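Local coordinates for protein acetyltransferase (PDB 1Y9W) that probably transfers an acyl group, likely acetyl from acetyl-CoA as in other GNAT-family enzymes, to an acceptor not yet identified, at residues G53-T58 with S82-E87; R98-D103 with H116-Y121. All coordinates share one frame; numbering follows the deposited sequence.

Contact 1: G53-T58 with S82-E87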
# COMPACT_ATOMS: atom_id res chain seq x y z
N GLY A 53 15.78 16.57 4.17
CA GLY A 53 14.54 15.92 4.52
C GLY A 53 13.58 15.93 3.35
O GLY A 53 13.77 16.69 2.40
N GLY A 54 12.55 15.10 3.41
CA GLY A 54 11.58 15.06 2.33
C GLY A 54 10.39 14.19 2.66
O GLY A 54 10.41 13.43 3.63
N VAL A 55 9.34 14.32 1.85
CA VAL A 55 8.13 13.53 2.05
C VAL A 55 7.51 13.29 0.68
O VAL A 55 7.52 14.18 -0.18
CB VAL A 55 7.11 14.28 2.96
CG1 VAL A 55 6.70 15.60 2.31
CG2 VAL A 55 5.90 13.39 3.23
N THR A 56 7.00 12.09 0.46
CA THR A 56 6.37 11.76 -0.81
C THR A 56 5.05 11.06 -0.54
O THR A 56 4.91 10.35 0.46
CB THR A 56 7.25 10.82 -1.68
OG1 THR A 56 7.22 9.50 -1.13
CG2 THR A 56 8.70 11.32 -1.70
N GLY A 57 4.09 11.26 -1.43
CA GLY A 57 2.79 10.63 -1.28
C GLY A 57 2.10 10.59 -2.62
O GLY A 57 2.63 11.13 -3.60
N THR A 58 0.95 9.94 -2.69
CA THR A 58 0.21 9.87 -3.94
C THR A 58 -1.25 10.16 -3.62
O THR A 58 -1.76 9.77 -2.56
CB THR A 58 0.29 8.48 -4.63
OG1 THR A 58 -0.67 7.61 -4.05
CG2 THR A 58 1.68 7.86 -4.46
N SER A 82 8.09 17.82 10.91
CA SER A 82 6.79 18.39 11.23
C SER A 82 6.42 19.39 10.14
O SER A 82 5.27 19.48 9.69
CB SER A 82 6.89 19.08 12.59
OG SER A 82 5.62 19.50 13.05
N GLN A 83 7.43 20.13 9.69
CA GLN A 83 7.29 21.15 8.65
C GLN A 83 6.82 20.53 7.32
O GLN A 83 5.93 21.07 6.64
CB GLN A 83 8.65 21.80 8.46
CG GLN A 83 8.64 23.29 8.18
CD GLN A 83 10.05 23.82 7.95
OE1 GLN A 83 10.95 23.61 8.78
NE2 GLN A 83 10.25 24.52 6.84
N LEU A 84 7.43 19.41 6.95
CA LEU A 84 7.09 18.72 5.72
C LEU A 84 5.69 18.13 5.77
O LEU A 84 4.94 18.17 4.79
CB LEU A 84 8.12 17.61 5.46
CG LEU A 84 9.49 18.13 5.04
CD1 LEU A 84 10.57 17.07 5.27
CD2 LEU A 84 9.41 18.55 3.59
N LEU A 85 5.34 17.57 6.92
CA LEU A 85 4.03 16.96 7.08
C LEU A 85 2.97 18.04 6.97
O LEU A 85 2.02 17.91 6.21
CB LEU A 85 3.95 16.28 8.45
CG LEU A 85 2.69 15.46 8.73
CD1 LEU A 85 2.56 14.35 7.69
CD2 LEU A 85 2.78 14.88 10.13
N HIS A 86 3.14 19.12 7.73
CA HIS A 86 2.18 20.21 7.69
C HIS A 86 2.03 20.75 6.27
O HIS A 86 0.93 21.00 5.79
CB HIS A 86 2.63 21.34 8.62
CG HIS A 86 1.78 22.57 8.52
ND1 HIS A 86 0.48 22.62 8.96
CD2 HIS A 86 2.04 23.78 7.97
CE1 HIS A 86 -0.03 23.81 8.69
NE2 HIS A 86 0.89 24.53 8.09
N GLU A 87 3.17 20.90 5.60
CA GLU A 87 3.20 21.42 4.25
C GLU A 87 2.52 20.53 3.22
O GLU A 87 1.82 21.01 2.33
CB GLU A 87 4.64 21.66 3.81
CG GLU A 87 4.74 22.57 2.61
CD GLU A 87 5.22 23.97 2.99
OE1 GLU A 87 4.70 24.53 3.99
OE2 GLU A 87 6.10 24.51 2.28
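L84 meets the strand at two places, and both are van der Waals contacts; no hydrogen bond passes between helix and strand. The closer one is between a methyl group and a peptide. CD1 of L84 lies over the flat face of the peptide joining G53 to G54, 3.4 Å from G54 N and almost straight above that nitrogen, with G54 CA at 3.7 Å. G53 carries no side chain on the side that faces the helix, which lets the leucine tip press directly on the main chain; G54 presents its other side. The second contact joins side chains. V55 CG1 is 4.0 Å from L84 CB, and the two side chains slide past one another in opposite directions. Because V55 holds CG1 between its backbone N and carbonyl carbon (chi1 61°), this same methyl also reaches the helix backbone, lying 4.0 Å from L84 O.

The helix bonds to itself, H86 N to S82 O and E87 N to Q83 O, whereas the strand pairs with its neighbours: G53 and V55 with V44 and L42 on strand 38-45, and G54 with W70 on strand 63-71. L42 touches both V55 and L84 and so extends the apolar layer, to which I66 adds its side chain against V55.

The segment axes come within 8.2 Å at an angle of 30°, a helix lying nearly along a strand of the sheet beneath it. This is the helix-on-sheet layer of the GNAT fold, in which the corresponding helix follows the loop that holds the acetyl-CoA pyrophosphate in relatives.

Contact 2: R98-D103 with H116-Y121; sequences RLILLD and HGYREY
Y118 sends its ring against I100 and L102, which share one side of strand 99-103, whereas Y121 reaches L101 on the other side. L102 supplies a CH-pi contact: its CD2 is 3.9 Å from the centroid of the Y118 ring, 20° off the normal, and shifted toward the rim so that CE1 is the nearest ring atom at 3.7 Å. With chi1 66° and chi2 81°, the L102 CD2 branch extends roughly anti to CA, which carries it to the ring although CB itself does not point there. I100 approaches differently. Its CG2 sits in the ring plane, at the edge, 3.4 Å from Y118 OH, and CD1 comes to 3.5 Å from the same oxygen, so that two methyl groups of one isoleucine border the phenol end. Face and edge contacts together limit how the ring can tilt. The hydroxyl, buried among these methyls, has a weak hydrogen bond to E89 on helix 80-94.

The CE2 of Y121 approaches CD2 of L101 obliquely at 4.0 Å, the two side chains crossing at about a right angle. Its hydroxyl reaches the strand backbone through a water, which is 2.9 Å from Y121 OH and gives a weak hydrogen bond to L102 O. F135 of the second subunit meets the Y121 ring, and H127 of that subunit packs on L101.

Strand 133-139 runs between strands 99-105 and 119-124, so the two tyrosines reach across the intervening strand, one on each face of the sheet. With helix 110-115 in the connection, this is the C-terminal part of the GNAT fold, where the last strand of the sequence enters between the two before it.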
# COMPACT_ATOMS: atom_id res chain seq x y z
N ARG A 98 -9.84 15.04 1.24
CA ARG A 98 -10.67 15.06 2.43
C ARG A 98 -10.05 14.20 3.52
O ARG A 98 -10.42 14.30 4.70
CB ARG A 98 -12.05 14.52 2.07
CG ARG A 98 -12.36 14.56 0.56
CD ARG A 98 -13.42 13.54 0.20
NE ARG A 98 -13.02 12.21 0.64
CZ ARG A 98 -13.85 11.24 0.99
NH1 ARG A 98 -15.17 11.43 0.96
NH2 ARG A 98 -13.37 10.08 1.40
N LEU A 99 -9.10 13.36 3.13
CA LEU A 99 -8.49 12.44 4.05
C LEU A 99 -7.02 12.18 3.74
O LEU A 99 -6.58 12.33 2.60
CB LEU A 99 -9.27 11.12 3.98
CG LEU A 99 -8.68 9.80 4.47
CD1 LEU A 99 -8.73 9.72 5.99
CD2 LEU A 99 -9.46 8.67 3.85
N ILE A 100 -6.27 11.80 4.78
CA ILE A 100 -4.86 11.45 4.64
C ILE A 100 -4.65 10.10 5.31
O ILE A 100 -5.08 9.90 6.46
CB ILE A 100 -3.93 12.47 5.32
CG1 ILE A 100 -4.21 13.87 4.79
CG2 ILE A 100 -2.47 12.09 5.06
CD1 ILE A 100 -3.34 14.94 5.42
N LEU A 101 -4.02 9.17 4.60
CA LEU A 101 -3.75 7.85 5.15
C LEU A 101 -2.25 7.59 5.11
O LEU A 101 -1.56 8.04 4.20
CB LEU A 101 -4.44 6.76 4.34
CG LEU A 101 -5.97 6.74 4.30
CD1 LEU A 101 -6.43 5.75 3.25
CD2 LEU A 101 -6.51 6.38 5.67
N LEU A 102 -1.76 6.86 6.11
CA LEU A 102 -0.36 6.49 6.19
C LEU A 102 -0.21 5.39 7.24
O LEU A 102 -1.08 5.21 8.09
CB LEU A 102 0.49 7.71 6.59
CG LEU A 102 0.28 8.30 7.99
CD1 LEU A 102 1.05 7.49 9.02
CD2 LEU A 102 0.77 9.73 8.02
N ASP A 103 0.87 4.63 7.16
CA ASP A 103 1.11 3.60 8.16
C ASP A 103 2.54 3.80 8.61
O ASP A 103 3.34 4.41 7.90
CB ASP A 103 0.91 2.19 7.60
CG ASP A 103 1.88 1.85 6.49
OD1 ASP A 103 1.49 1.95 5.31
OD2 ASP A 103 3.04 1.47 6.81
N HIS A 116 0.81 14.36 15.81
CA HIS A 116 0.37 15.31 14.80
C HIS A 116 -1.08 15.17 14.37
O HIS A 116 -1.41 15.48 13.23
CB HIS A 116 1.28 15.24 13.58
CG HIS A 116 2.58 15.95 13.77
ND1 HIS A 116 3.59 15.45 14.56
CD2 HIS A 116 3.01 17.15 13.32
CE1 HIS A 116 4.59 16.32 14.60
NE2 HIS A 116 4.26 17.36 13.86
N GLY A 117 -1.93 14.71 15.27
CA GLY A 117 -3.34 14.60 14.95
C GLY A 117 -3.82 13.40 14.15
O GLY A 117 -4.96 13.39 13.67
N TYR A 118 -2.97 12.40 14.00
CA TYR A 118 -3.35 11.20 13.27
C TYR A 118 -3.92 10.18 14.25
O TYR A 118 -3.40 10.01 15.35
CB TYR A 118 -2.15 10.62 12.52
CG TYR A 118 -1.84 11.37 11.24
CD1 TYR A 118 -2.45 11.02 10.04
CD2 TYR A 118 -0.98 12.47 11.25
CE1 TYR A 118 -2.21 11.75 8.87
CE2 TYR A 118 -0.74 13.20 10.08
CZ TYR A 118 -1.36 12.83 8.90
OH TYR A 118 -1.12 13.56 7.76
N ARG A 119 -5.00 9.54 13.85
CA ARG A 119 -5.65 8.55 14.69
C ARG A 119 -5.31 7.16 14.18
O ARG A 119 -5.47 6.87 12.99
CB ARG A 119 -7.18 8.76 14.68
CG ARG A 119 -7.96 7.76 15.52
CD ARG A 119 -9.45 7.97 15.38
NE ARG A 119 -9.95 7.58 14.06
CZ ARG A 119 -10.29 6.34 13.73
NH1 ARG A 119 -10.20 5.37 14.62
NH2 ARG A 119 -10.72 6.07 12.50
N GLU A 120 -4.82 6.30 15.06
CA GLU A 120 -4.47 4.94 14.67
C GLU A 120 -5.79 4.18 14.52
O GLU A 120 -6.53 4.03 15.48
CB GLU A 120 -3.60 4.30 15.75
CG GLU A 120 -3.21 2.86 15.47
CD GLU A 120 -2.47 2.23 16.63
OE1 GLU A 120 -1.33 2.64 16.91
OE2 GLU A 120 -3.05 1.33 17.28
N TYR A 121 -6.09 3.71 13.31
CA TYR A 121 -7.34 3.00 13.10
C TYR A 121 -7.17 1.49 13.05
O TYR A 121 -8.14 0.74 13.05
CB TYR A 121 -8.03 3.51 11.83
CG TYR A 121 -7.34 3.17 10.52
CD1 TYR A 121 -7.55 1.94 9.90
CD2 TYR A 121 -6.48 4.08 9.90
CE1 TYR A 121 -6.94 1.63 8.69
CE2 TYR A 121 -5.86 3.78 8.68
CZ TYR A 121 -6.10 2.55 8.09
OH TYR A 121 -5.52 2.24 6.87
O HOH W 1 -3.16 3.76 6.34

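How the contacts relate
Contact 1 is wholly core; contact 2 is core at Y118 but reaches toward the subunit interface at Y121. Both rest on the same mixed sheet, their centres about 14 Å apart. Contact 1 joins a helix to a strand through aliphatic groups and bare backbone. Contact 2 relies on aromatic rings and a bridging water, on both faces of the sheet, to link strand 99-105 with strand 119-124 and the loop leading into it. They touch through helix 80-94: S82 OG and H116 NE2, 2.7 Å apart, probably share a hydrogen bond, and L85 packs on H116 and Y118. The second subunit approaches both, with its I6 against Q83 and E87 and its D126 salt-bridged to R98.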